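Nitrilotriacetate monooxygenase (Burkholderia pseudomallei, PDB 3SDO) probably acts as an FMN-dependent monooxygenase of the bacterial luciferase-like type, using molecular oxygen to oxidise an organic substrate. Local coordinates at residues A35-D40 with F73-E78; F41-A46 with S84-L89; R47-A52 with S91-V96; A57-S62 with F77-L82; V96-S101 with G125-T130. One frame throughout, in Å; residues are numbered along the deposited sequence.

In the fold
From the N terminus, segments 35-40, 41-46 and 47-52 lead into and down helix 39-51, and each meets a later partner: 73-78, 84-89 and 91-96. Contacts 1, 2 and 3 therefore cross, their segments alternating, and tie this helix to the loop before helix 79-88, to that helix itself and to the turn leading into strand 94-100. Contact 4 is a shorter closure lying within the loops of contacts 2 and 3; it sets strand 56-59 against helix 79-88 and shares Phe77 and Glu78 with contact 1. Contact 5 comes next in series, pairing strand 94-100 with strand 124-129, and shares Val96 with contact 3. Together they build one side of a TIM barrel.

Contact 1: residues A35-D40 with F73-E78; sequences ASVNFD and FLNRFE. With EDO (1,2-ethanediol), chain C.
Val37 and Phe77 carry the tight part of this contact, although no hydrogen bond joins the two segments. Phe77 reaches across with its ring, whose CE2 lies 3.6 Å from Val37 CA, while CZ is 3.6 Å from Phe39 N. The ring thus packs on backbone as much as on side chains, and an aromatic suits the place because it is flat and long enough to follow the chain from Ser36 to Phe39. Tyr42 meets the same ring at a steep angle. Beside it, the branch CG1 of Val37 presses on the main chain of the partner, 3.5 Å from Arg76 N. It gets there because it stands opposite the carbonyl carbon (chi1 -72°); the side chains of Val37 and Asn75 cross at about a right angle. ND2 of Asn75 turns back to Leu74 O, while OD1 accepts from Arg207 N of the second subunit. Ser36 adds its CB, 3.5 Å from Asn75 O, while its hydroxyl bonds to His72.

The looser side is at Asn38 and an ethanediol, probably from the crystallisation liquor, with Phe39 at the border. The ethanediol O2 accepts from Phe39 N (2.9 Å, N-H...O angle 155°) and lies at the edge of the Phe77 ring. Asn38 turns away from the partner segment; at the N-cap position, it receives Phe41 N on OD1. The contact therefore packs the capped start of helix 39-51 against the loop preceding helix 79-88, at the C-terminal end of the strands in a TIM barrel of the luciferase-like family.

Contact 2: residues F41-A46 with S84-L89; sequences FYVDRA and SALAVL
Helix 41-46 and helix 84-88 run in broadly the same direction, their axes inclined by 51° and no closer than 10.3 Å. Val43 and Leu86 are the nearest pair, with CA atoms 6.3 Å apart, so side chains, not backbones, make the contact. Val43 does most on its side. Its CG2 lies 3.8 Å from Leu86 CD2 and 3.6 Å from Leu89 CD1, touching both leucines at once; a chi1 of 177° sets this branch opposite the carbonyl carbon and beside the backbone N, facing both. The side chains of Val43 and Leu86 slide past each other in opposite directions, whereas Leu89 meets Val43 at about a right angle.

These are neighbouring outer helices of a TIM barrel, following strands 11-15 and 56-59, and branched apolar residues are apt here because they pack between two neighbouring helices of the outer layer without needing polar partners. Leu86 pushes CD2 against the surface of the first helix, 3.8 Å from Val43 CA and 4.2 Å from Tyr42 CB. Ala46, one turn further on, adds a small methyl at the margin, its CB 4.4 Å from Leu86 CD2. Tyr42 takes its ring away from this interface, and its OH bonds to Ser36 O. Away from the interface, on the same helix, Arg45 grips Asp44 OD2 side-on with NE and NH1 and forms another salt bridge with Asp406 of helix 401-418.

Contact 3: residues R47-A52 with S91-V96; sequences RRAENA and SKIGLV
Glu50 meets the turn formed by Ser91, Lys92 and Ile93, and its side chain can be followed from root to tip. CB lies against Ile93, 3.9 Å from its CB, and CG continues along the same residue, so the aliphatic part of the glutamate is packed against an isoleucine. The chain leaves the helix with CG opposite the backbone N (chi1 178°) and stays extended, which carries the carboxylate to the backbone of the turn. There CD comes close to the amides of Ser91 and Lys92. OE1 plays a lesser part, 3.6 Å from Ser91 N. OE2 is the atom that is held: it accepts three backbone hydrogen bonds in a row, from Ser91 N (2.9 Å), Lys92 N (2.6 Å) and Ile93 N (2.9 Å). They come from different directions. OE2 takes Ser91 N on its syn lone pair and Ile93 N on its anti one, while Lys92 N approaches from above the carboxylate plane, 37° out of it.

A single oxygen thus satisfies three consecutive amides of the loop, and their N-H dipoles would be expected to favour the charged form of the glutamate. The far end of the Lys92 side chain leads away, and NZ bonds to Arg426 O. Deeper down, Ile93 CD1 rests on Ala49 CB at 3.8 Å, where a small methyl gives the isoleucine room to reach the helix. The contact clamps the C-terminal part of helix 39-51 to the turn entering strand 94-100, at the N-terminal end of the TIM-barrel strands, away from the predicted flavin site.

Contact 4: residues A57-S62 with F77-L82; sequences AFIADS and FEPISL
This is a helix-on-strand contact in the wall of the barrel, between strand 56-59 with its outgoing loop and the first turn of helix 79-88. Ile59 turns outward from the strand to the helix, and its CD1 lies 3.7 Å from Leu82 CD2, the two side chains crossing at about a right angle. Its CG2 is 4.1 Å from Pro79 CB, so a branched residue covers two helix residues at once.

Past the strand, Asp61 swings its carboxylate against the proline: OD1 is 3.5 Å from Pro79 CD, and Asp61 CG is equally close to Pro79 CG. A water sits 2.7 Å from Asp61 OD1, placed to link it with Phe77 O. The carboxylate is further tied by a salt bridge to Arg111 of the second subunit.

Proline fits the first turn of the helix, having no N-H to satisfy, while Glu78 serves as N-cap, taking Ser81 N on OE1 (2.9 Å) and Ile80 N on OE2 (3.0 Å). The contact lies at the C-terminal end of strand 56-59, where luciferase-like TIM barrels carry their active site; Asp61 is predicted to bind FMN.

Contact 5: residues V96-S101 with G125-T130; sequences VGTMSS and GWNVVT
Strands 96-100 and 125-129 pair in parallel, with Gly97 and Met99 making the stronger hydrogen bonds from the first segment. Gly97 N donates to Gly125 O (3.0 Å), and Gly97 O accepts from Asn127 N (2.9 Å). Met99 N gives its proton to Asn127 O at 3.2 Å. Toward the C-terminal ends the ladder slackens: Ser101 N to Val129 O and Val129 N to Met99 O are both weak, the latter 3.5 Å.

Met99 O does not depend on that weak bond, because Trp126 NE1 donates to it at 2.9 Å, nearly in the indole plane. Tryptophan suits the place, since it brings a donor to a main-chain carbonyl while its ring stays apolar; CG opposite the backbone N (chi1 170°) lays the indole along the partner strand. Val128 CG2 covers one face of that ring, and Phe113 of helix 106-119 stacks with it.

On the other face of the sheet, among Val96, Thr98, Asn127 and Val129, Thr98 CG2 touches Val129 CG2 at 3.5 Å. Gly125, without a side chain, leaves Val96 CG2 room to lie 4.0 Å from its CA. This face turns to Phe58 and Phe217 in the barrel interior. Strand 94-100, helix 106-119 and strand 124-129 make a beta-alpha-beta crossover of the TIM barrel, and Thr98 is probably part of its flavin site.

Contact 1: residues A35-D40 with F73-E78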
# COMPACT_ATOMS: atom_id res chain seq x y z
N ALA A 35 12.50 13.74 -4.21
CA ALA A 35 11.91 13.50 -2.90
C ALA A 35 10.56 12.76 -2.97
O ALA A 35 10.34 11.82 -2.21
CB ALA A 35 11.74 14.85 -2.14
N SER A 36 9.68 13.14 -3.89
CA SER A 36 8.34 12.52 -3.94
C SER A 36 8.31 11.01 -4.13
O SER A 36 7.38 10.36 -3.69
CB SER A 36 7.45 13.22 -4.93
OG SER A 36 7.12 14.50 -4.41
N VAL A 37 9.32 10.45 -4.79
CA VAL A 37 9.46 9.01 -4.95
C VAL A 37 10.86 8.55 -4.51
O VAL A 37 11.51 7.72 -5.15
CB VAL A 37 9.14 8.58 -6.40
CG1 VAL A 37 7.66 8.68 -6.66
CG2 VAL A 37 9.89 9.43 -7.41
N ASN A 38 11.31 9.12 -3.39
CA ASN A 38 12.58 8.75 -2.76
C ASN A 38 12.23 8.16 -1.39
O ASN A 38 11.93 8.92 -0.44
CB ASN A 38 13.44 10.01 -2.61
CG ASN A 38 14.80 9.72 -1.97
OD1 ASN A 38 14.89 9.04 -0.95
ND2 ASN A 38 15.86 10.22 -2.60
N PHE A 39 12.27 6.82 -1.28
CA PHE A 39 11.82 6.16 -0.05
C PHE A 39 12.59 6.58 1.20
O PHE A 39 12.00 6.89 2.22
CB PHE A 39 11.84 4.63 -0.15
CG PHE A 39 11.40 3.95 1.12
CD1 PHE A 39 10.09 4.05 1.56
CD2 PHE A 39 12.31 3.23 1.90
CE1 PHE A 39 9.68 3.46 2.77
CE2 PHE A 39 11.93 2.66 3.09
CZ PHE A 39 10.60 2.76 3.52
N ASP A 40 13.91 6.62 1.11
CA ASP A 40 14.71 7.01 2.25
C ASP A 40 14.39 8.43 2.76
O ASP A 40 14.49 8.70 3.95
CB ASP A 40 16.19 6.93 1.93
CG ASP A 40 16.70 5.50 1.80
OD1 ASP A 40 16.00 4.52 2.16
OD2 ASP A 40 17.81 5.39 1.29
N PHE A 73 1.88 15.02 -7.96
CA PHE A 73 0.81 14.25 -8.57
C PHE A 73 1.28 13.44 -9.79
O PHE A 73 0.65 12.44 -10.15
CB PHE A 73 -0.35 15.16 -8.96
CG PHE A 73 -1.16 15.67 -7.79
CD1 PHE A 73 -0.63 16.58 -6.88
CD2 PHE A 73 -2.49 15.25 -7.62
CE1 PHE A 73 -1.40 17.06 -5.79
CE2 PHE A 73 -3.27 15.73 -6.55
CZ PHE A 73 -2.72 16.62 -5.63
N LEU A 74 2.38 13.85 -10.43
CA LEU A 74 2.93 13.12 -11.58
C LEU A 74 3.59 11.80 -11.15
O LEU A 74 3.60 10.83 -11.90
CB LEU A 74 3.95 13.98 -12.34
CG LEU A 74 3.40 15.14 -13.17
CD1 LEU A 74 4.52 16.08 -13.59
CD2 LEU A 74 2.63 14.63 -14.40
N ASN A 75 4.13 11.75 -9.94
CA ASN A 75 4.87 10.58 -9.47
C ASN A 75 4.95 10.60 -7.95
O ASN A 75 5.54 11.51 -7.36
CB ASN A 75 6.28 10.53 -10.08
CG ASN A 75 6.57 9.22 -10.81
OD1 ASN A 75 7.32 8.36 -10.32
ND2 ASN A 75 6.01 9.09 -11.99
N ARG A 76 4.33 9.60 -7.35
CA ARG A 76 4.25 9.46 -5.91
C ARG A 76 4.15 7.99 -5.57
O ARG A 76 3.83 7.18 -6.45
CB ARG A 76 3.01 10.20 -5.36
CG ARG A 76 1.69 9.74 -5.95
CD ARG A 76 0.55 10.79 -5.86
NE ARG A 76 0.24 11.17 -4.48
CZ ARG A 76 -0.48 12.24 -4.12
NH1 ARG A 76 -0.66 12.50 -2.84
NH2 ARG A 76 -1.00 13.08 -5.02
N PHE A 77 4.40 7.66 -4.30
CA PHE A 77 4.23 6.31 -3.80
C PHE A 77 2.74 6.03 -3.63
O PHE A 77 1.91 6.96 -3.57
CB PHE A 77 4.99 6.08 -2.48
CG PHE A 77 6.49 5.97 -2.65
CD1 PHE A 77 7.05 4.90 -3.35
CD2 PHE A 77 7.33 6.92 -2.12
CE1 PHE A 77 8.45 4.79 -3.50
CE2 PHE A 77 8.72 6.81 -2.24
CZ PHE A 77 9.28 5.75 -2.95
N GLU A 78 2.40 4.75 -3.57
CA GLU A 78 1.05 4.34 -3.23
C GLU A 78 0.99 4.14 -1.69
O GLU A 78 1.96 3.66 -1.09
CB GLU A 78 0.69 3.08 -4.02
CG GLU A 78 -0.67 2.51 -3.73
CD GLU A 78 -0.72 1.71 -2.44
OE1 GLU A 78 0.31 1.11 -2.04
OE2 GLU A 78 -1.81 1.68 -1.85
C1 EDO C . 14.79 5.11 -4.53
O1 EDO C . 15.07 6.29 -3.76
C2 EDO C . 13.28 4.80 -4.50
O2 EDO C . 12.79 4.64 -3.15

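Contact 2: residues F41-A46 with S84-L89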
# COMPACT_ATOMS: atom_id res chain seq x y z
N PHE A 41 14.03 9.33 1.86
CA PHE A 41 13.54 10.66 2.27
C PHE A 41 12.31 10.58 3.15
O PHE A 41 12.27 11.24 4.21
CB PHE A 41 13.27 11.52 1.06
CG PHE A 41 12.72 12.88 1.39
CD1 PHE A 41 13.55 13.87 1.88
CD2 PHE A 41 11.37 13.16 1.23
CE1 PHE A 41 13.05 15.15 2.17
CE2 PHE A 41 10.87 14.43 1.51
CZ PHE A 41 11.71 15.41 1.98
N TYR A 42 11.30 9.79 2.75
CA TYR A 42 10.13 9.59 3.61
C TYR A 42 10.50 8.99 5.00
O TYR A 42 9.93 9.42 6.00
CB TYR A 42 9.06 8.72 2.96
CG TYR A 42 8.30 9.38 1.82
CD1 TYR A 42 8.83 9.38 0.53
CD2 TYR A 42 7.07 9.96 2.01
CE1 TYR A 42 8.18 9.96 -0.51
CE2 TYR A 42 6.39 10.56 0.95
CZ TYR A 42 6.94 10.52 -0.31
OH TYR A 42 6.29 11.09 -1.37
N VAL A 43 11.46 8.06 5.04
CA VAL A 43 11.91 7.49 6.30
C VAL A 43 12.54 8.56 7.21
O VAL A 43 12.25 8.65 8.39
CB VAL A 43 12.92 6.34 6.12
CG1 VAL A 43 13.41 5.84 7.51
CG2 VAL A 43 12.31 5.16 5.31
N ASP A 44 13.41 9.37 6.63
CA ASP A 44 14.05 10.45 7.36
C ASP A 44 13.04 11.44 7.95
O ASP A 44 13.09 11.75 9.15
CB ASP A 44 15.04 11.16 6.45
CG ASP A 44 15.64 12.39 7.09
OD1 ASP A 44 16.76 12.29 7.60
OD2 ASP A 44 15.00 13.45 7.10
N ARG A 45 12.08 11.87 7.13
CA ARG A 45 11.04 12.78 7.58
C ARG A 45 10.09 12.14 8.60
O ARG A 45 9.74 12.78 9.59
CB ARG A 45 10.27 13.33 6.40
CG ARG A 45 11.12 14.11 5.39
CD ARG A 45 11.63 15.41 5.92
NE ARG A 45 12.84 15.26 6.73
CZ ARG A 45 13.43 16.23 7.42
NH1 ARG A 45 14.53 15.98 8.12
NH2 ARG A 45 12.93 17.46 7.39
N ALA A 46 9.68 10.89 8.39
CA ALA A 46 8.84 10.21 9.37
C ALA A 46 9.55 10.09 10.72
O ALA A 46 8.94 10.32 11.76
CB ALA A 46 8.37 8.81 8.86
N SER A 84 3.35 0.70 5.00
CA SER A 84 3.72 -0.60 5.53
C SER A 84 5.26 -0.69 5.67
O SER A 84 5.77 -1.17 6.66
CB SER A 84 3.20 -1.71 4.61
OG SER A 84 1.77 -1.76 4.59
N ALA A 85 5.97 -0.18 4.66
CA ALA A 85 7.43 -0.06 4.71
C ALA A 85 7.88 0.91 5.85
O ALA A 85 8.79 0.60 6.59
CB ALA A 85 7.98 0.38 3.32
N LEU A 86 7.21 2.06 5.99
CA LEU A 86 7.53 3.02 7.04
C LEU A 86 7.28 2.45 8.46
O LEU A 86 8.05 2.75 9.39
CB LEU A 86 6.72 4.33 6.87
CG LEU A 86 7.14 5.24 5.70
CD1 LEU A 86 6.24 6.43 5.64
CD2 LEU A 86 8.59 5.66 5.82
N ALA A 87 6.24 1.64 8.60
CA ALA A 87 5.84 1.05 9.89
C ALA A 87 7.01 0.35 10.57
O ALA A 87 7.24 0.47 11.76
CB ALA A 87 4.71 0.05 9.67
N VAL A 88 7.76 -0.36 9.74
CA VAL A 88 8.78 -1.27 10.19
C VAL A 88 10.12 -0.52 10.50
O VAL A 88 11.02 -1.05 11.17
CB VAL A 88 8.83 -2.39 9.08
CG1 VAL A 88 10.19 -2.57 8.51
CG2 VAL A 88 8.12 -3.63 9.57
N LEU A 89 10.22 0.72 10.04
CA LEU A 89 11.37 1.55 10.31
C LEU A 89 11.05 2.63 11.34
O LEU A 89 11.86 3.51 11.57
CB LEU A 89 11.90 2.18 9.01
CG LEU A 89 12.33 1.18 7.93
CD1 LEU A 89 12.69 1.87 6.60
CD2 LEU A 89 13.56 0.28 8.44

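Contact 3: residues R47-A52 with S91-V96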
# COMPACT_ATOMS: atom_id res chain seq x y z
N ARG A 47 10.85 9.76 10.69
CA ARG A 47 11.64 9.63 11.93
C ARG A 47 11.86 10.95 12.63
O ARG A 47 11.77 11.04 13.84
CB ARG A 47 12.98 8.95 11.65
CG ARG A 47 12.81 7.45 11.40
CD ARG A 47 14.11 6.82 11.03
NE ARG A 47 14.05 5.36 11.03
CZ ARG A 47 15.00 4.59 10.54
NH1 ARG A 47 16.08 5.13 9.95
NH2 ARG A 47 14.90 3.27 10.64
N ARG A 48 12.09 11.99 11.84
CA ARG A 48 12.23 13.35 12.35
C ARG A 48 10.97 13.76 13.11
O ARG A 48 11.04 14.27 14.23
CB ARG A 48 12.47 14.31 11.18
CG ARG A 48 13.01 15.67 11.56
CD ARG A 48 14.46 15.58 11.95
NE ARG A 48 15.14 16.87 11.87
CZ ARG A 48 15.25 17.75 12.86
NH1 ARG A 48 14.74 17.52 14.06
NH2 ARG A 48 15.91 18.86 12.65
N ALA A 49 9.81 13.52 12.50
CA ALA A 49 8.54 13.82 13.15
C ALA A 49 8.31 12.96 14.40
O ALA A 49 7.93 13.48 15.45
CB ALA A 49 7.37 13.65 12.15
N GLU A 50 8.57 11.67 14.28
CA GLU A 50 8.37 10.73 15.38
C GLU A 50 9.23 11.11 16.58
O GLU A 50 8.78 11.08 17.73
CB GLU A 50 8.69 9.30 14.94
CG GLU A 50 8.55 8.26 16.04
CD GLU A 50 8.78 6.84 15.54
OE1 GLU A 50 9.93 6.51 15.18
OE2 GLU A 50 7.79 6.06 15.49
N ASN A 51 10.49 11.46 16.33
CA ASN A 51 11.38 11.78 17.43
C ASN A 51 10.97 13.07 18.18
O ASN A 51 11.36 13.26 19.33
CB ASN A 51 12.81 11.91 16.90
CG ASN A 51 13.42 10.58 16.52
OD1 ASN A 51 12.90 9.51 16.86
ND2 ASN A 51 14.57 10.64 15.85
N ALA A 52 10.19 13.93 17.52
CA ALA A 52 9.69 15.19 18.10
C ALA A 52 8.35 15.02 18.83
O ALA A 52 7.83 15.97 19.44
CB ALA A 52 9.55 16.23 16.96
N SER A 91 8.44 3.23 15.19
CA SER A 91 7.88 2.47 16.30
C SER A 91 6.60 3.04 16.94
O SER A 91 5.79 2.28 17.45
CB SER A 91 8.96 2.26 17.37
OG SER A 91 9.48 3.50 17.79
N LYS A 92 6.42 4.36 16.92
CA LYS A 92 5.30 4.99 17.65
C LYS A 92 4.38 5.78 16.74
O LYS A 92 3.17 5.86 16.99
CB LYS A 92 5.78 6.02 18.68
CG LYS A 92 6.59 5.56 19.81
CD LYS A 92 6.80 6.73 20.84
CE LYS A 92 5.51 6.99 21.68
NZ LYS A 92 5.74 7.66 23.03
N ILE A 93 4.95 6.44 15.74
CA ILE A 93 4.19 7.39 14.95
C ILE A 93 3.04 6.71 14.19
O ILE A 93 3.18 5.61 13.64
CB ILE A 93 5.09 8.20 14.02
CG1 ILE A 93 4.36 9.44 13.47
CG2 ILE A 93 5.62 7.34 12.86
CD1 ILE A 93 5.31 10.51 12.90
N GLY A 94 1.88 7.35 14.18
CA GLY A 94 0.74 6.84 13.42
C GLY A 94 0.97 6.89 11.93
O GLY A 94 1.82 7.62 11.42
N LEU A 95 0.21 6.07 11.21
CA LEU A 95 0.44 5.83 9.78
C LEU A 95 -0.90 5.94 9.09
O LEU A 95 -1.65 4.96 9.04
CB LEU A 95 1.02 4.43 9.59
CG LEU A 95 2.30 4.19 10.39
CD1 LEU A 95 2.58 2.66 10.50
CD2 LEU A 95 3.47 4.94 9.73
N VAL A 96 -1.18 7.13 8.56
CA VAL A 96 -2.49 7.44 8.04
C VAL A 96 -2.41 7.58 6.52
O VAL A 96 -1.60 8.35 5.99
CB VAL A 96 -3.01 8.73 8.66
CG1 VAL A 96 -4.40 9.10 8.07
CG2 VAL A 96 -3.06 8.59 10.19

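Contact 4: residues A57-S62 with F77-L82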
# COMPACT_ATOMS: atom_id res chain seq x y z
N ALA A 57 1.99 10.43 10.83
CA ALA A 57 2.34 10.82 9.47
C ALA A 57 1.12 10.53 8.59
O ALA A 57 0.50 9.47 8.74
CB ALA A 57 3.59 10.02 8.97
N PHE A 58 0.80 11.46 7.70
CA PHE A 58 -0.34 11.38 6.80
C PHE A 58 0.15 11.40 5.34
O PHE A 58 0.91 12.29 4.93
CB PHE A 58 -1.34 12.52 7.08
CG PHE A 58 -2.45 12.65 6.05
CD1 PHE A 58 -3.15 11.55 5.61
CD2 PHE A 58 -2.78 13.89 5.54
CE1 PHE A 58 -4.16 11.66 4.65
CE2 PHE A 58 -3.80 14.03 4.58
CZ PHE A 58 -4.48 12.92 4.14
N ILE A 59 -0.25 10.37 4.60
CA ILE A 59 0.06 10.19 3.19
C ILE A 59 -1.24 10.40 2.44
O ILE A 59 -2.13 9.54 2.48
CB ILE A 59 0.63 8.80 2.90
CG1 ILE A 59 1.91 8.57 3.72
CG2 ILE A 59 0.97 8.63 1.40
CD1 ILE A 59 3.02 9.62 3.46
N ALA A 60 -1.35 11.58 1.83
CA ALA A 60 -2.45 11.94 0.95
C ALA A 60 -2.27 11.17 -0.36
O ALA A 60 -1.23 10.57 -0.60
CB ALA A 60 -2.46 13.48 0.67
N ASP A 61 -3.29 11.19 -1.21
CA ASP A 61 -3.21 10.39 -2.42
C ASP A 61 -3.99 10.95 -3.60
O ASP A 61 -4.89 11.79 -3.42
CB ASP A 61 -3.69 8.98 -2.12
CG ASP A 61 -3.14 7.96 -3.08
OD1 ASP A 61 -1.93 8.06 -3.42
OD2 ASP A 61 -3.91 7.07 -3.49
N SER A 62 -3.61 10.49 -4.78
CA SER A 62 -4.34 10.74 -6.02
C SER A 62 -4.21 9.54 -6.93
O SER A 62 -3.31 8.71 -6.77
CB SER A 62 -3.78 11.99 -6.72
OG SER A 62 -2.40 11.82 -7.05
N PHE A 77 4.40 7.66 -4.30
CA PHE A 77 4.23 6.31 -3.80
C PHE A 77 2.74 6.03 -3.63
O PHE A 77 1.91 6.96 -3.57
CB PHE A 77 4.99 6.08 -2.48
CG PHE A 77 6.49 5.97 -2.65
CD1 PHE A 77 7.05 4.90 -3.35
CD2 PHE A 77 7.33 6.92 -2.12
CE1 PHE A 77 8.45 4.79 -3.50
CE2 PHE A 77 8.72 6.81 -2.24
CZ PHE A 77 9.28 5.75 -2.95
N GLU A 78 2.40 4.75 -3.57
CA GLU A 78 1.05 4.34 -3.23
C GLU A 78 0.99 4.14 -1.69
O GLU A 78 1.96 3.66 -1.09
CB GLU A 78 0.69 3.08 -4.02
CG GLU A 78 -0.67 2.51 -3.73
CD GLU A 78 -0.72 1.71 -2.44
OE1 GLU A 78 0.31 1.11 -2.04
OE2 GLU A 78 -1.81 1.68 -1.85
N PRO A 79 -0.14 4.54 -1.03
CA PRO A 79 -0.10 4.62 0.45
C PRO A 79 0.03 3.33 1.26
O PRO A 79 0.75 3.34 2.24
CB PRO A 79 -1.41 5.32 0.81
CG PRO A 79 -1.75 6.12 -0.44
CD PRO A 79 -1.35 5.18 -1.56
N ILE A 80 -0.64 2.24 0.88
CA ILE A 80 -0.54 1.00 1.69
C ILE A 80 0.90 0.49 1.68
O ILE A 80 1.44 0.16 2.74
CB ILE A 80 -1.50 -0.09 1.22
CG1 ILE A 80 -2.95 0.35 1.41
CG2 ILE A 80 -1.21 -1.45 1.94
CD1 ILE A 80 -3.37 0.47 2.88
N SER A 81 1.49 0.40 0.48
CA SER A 81 2.88 0.00 0.36
C SER A 81 3.82 0.94 1.13
O SER A 81 4.66 0.49 1.90
CB SER A 81 3.34 -0.08 -1.11
OG SER A 81 3.08 1.11 -1.84
N LEU A 82 3.68 2.25 0.93
CA LEU A 82 4.57 3.20 1.59
C LEU A 82 4.45 3.12 3.12
O LEU A 82 5.45 3.06 3.84
CB LEU A 82 4.32 4.64 1.10
CG LEU A 82 5.13 5.77 1.77
CD1 LEU A 82 6.64 5.61 1.63
CD2 LEU A 82 4.68 7.14 1.24
O HOH W 1 0.46 8.94 -2.60

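Contact 5: residues V96-S101 with G125-T130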
# COMPACT_ATOMS: atom_id res chain seq x y z
N VAL A 96 -1.18 7.13 8.56
CA VAL A 96 -2.49 7.44 8.04
C VAL A 96 -2.41 7.58 6.52
O VAL A 96 -1.60 8.35 5.99
CB VAL A 96 -3.01 8.73 8.66
CG1 VAL A 96 -4.40 9.10 8.07
CG2 VAL A 96 -3.06 8.59 10.19
N GLY A 97 -3.28 6.83 5.85
CA GLY A 97 -3.29 6.79 4.40
C GLY A 97 -4.61 7.06 3.74
O GLY A 97 -5.66 6.57 4.16
N THR A 98 -4.56 7.84 2.67
CA THR A 98 -5.76 8.07 1.87
C THR A 98 -6.14 6.86 1.00
O THR A 98 -5.29 6.23 0.38
CB THR A 98 -5.58 9.32 0.97
OG1 THR A 98 -5.56 10.49 1.79
CG2 THR A 98 -6.70 9.45 -0.06
N MET A 99 -7.43 6.54 0.95
CA MET A 99 -7.94 5.61 -0.03
C MET A 99 -9.39 5.94 -0.34
O MET A 99 -10.17 6.26 0.56
CB MET A 99 -7.80 4.16 0.42
CG MET A 99 -7.92 3.18 -0.75
SD MET A 99 -7.67 1.49 -0.22
CE MET A 99 -5.89 1.45 0.05
N SER A 100 -9.73 5.88 -1.62
CA SER A 100 -11.04 6.29 -2.12
C SER A 100 -12.10 5.21 -1.90
O SER A 100 -11.87 4.03 -2.11
CB SER A 100 -10.94 6.62 -3.62
OG SER A 100 -12.14 6.29 -4.30
N SER A 101 -13.29 5.65 -1.51
CA SER A 101 -14.44 4.77 -1.37
C SER A 101 -14.99 4.34 -2.71
O SER A 101 -15.56 3.28 -2.80
CB SER A 101 -15.58 5.48 -0.63
OG SER A 101 -15.11 6.11 0.53
N GLY A 125 -4.28 4.43 10.19
CA GLY A 125 -5.43 5.33 10.01
C GLY A 125 -5.84 5.33 8.55
O GLY A 125 -5.00 5.18 7.67
N TRP A 126 -7.14 5.46 8.29
CA TRP A 126 -7.63 5.53 6.91
C TRP A 126 -8.31 6.86 6.73
O TRP A 126 -9.27 7.16 7.45
CB TRP A 126 -8.61 4.37 6.59
CG TRP A 126 -9.37 4.47 5.27
CD1 TRP A 126 -8.97 5.11 4.15
CD2 TRP A 126 -10.63 3.84 4.95
NE1 TRP A 126 -9.91 4.95 3.15
CE2 TRP A 126 -10.94 4.19 3.62
CE3 TRP A 126 -11.53 3.05 5.67
CZ2 TRP A 126 -12.13 3.78 3.00
CZ3 TRP A 126 -12.69 2.63 5.06
CH2 TRP A 126 -12.98 3.00 3.73
N ASN A 127 -7.80 7.66 5.78
CA ASN A 127 -8.44 8.89 5.36
C ASN A 127 -9.41 8.54 4.25
O ASN A 127 -9.00 8.23 3.13
CB ASN A 127 -7.44 9.95 4.86
CG ASN A 127 -8.14 11.20 4.35
OD1 ASN A 127 -9.11 11.67 4.97
ND2 ASN A 127 -7.66 11.75 3.23
N VAL A 128 -10.69 8.57 4.60
CA VAL A 128 -11.79 8.21 3.69
C VAL A 128 -12.05 9.39 2.76
O VAL A 128 -12.45 10.46 3.20
CB VAL A 128 -13.06 7.84 4.48
CG1 VAL A 128 -14.27 7.54 3.53
CG2 VAL A 128 -12.78 6.65 5.40
N VAL A 129 -11.79 9.18 1.47
CA VAL A 129 -11.99 10.20 0.48
C VAL A 129 -13.29 9.94 -0.29
O VAL A 129 -13.45 8.90 -0.91
CB VAL A 129 -10.75 10.32 -0.41
CG1 VAL A 129 -11.09 10.80 -1.77
CG2 VAL A 129 -9.73 11.25 0.28
N THR A 130 -14.20 10.91 -0.19
CA THR A 130 -15.54 10.85 -0.80
C THR A 130 -15.54 11.37 -2.24
O THR A 130 -16.18 10.79 -3.11
CB THR A 130 -16.57 11.67 0.04
OG1 THR A 130 -16.76 11.05 1.32
CG2 THR A 130 -17.89 11.76 -0.67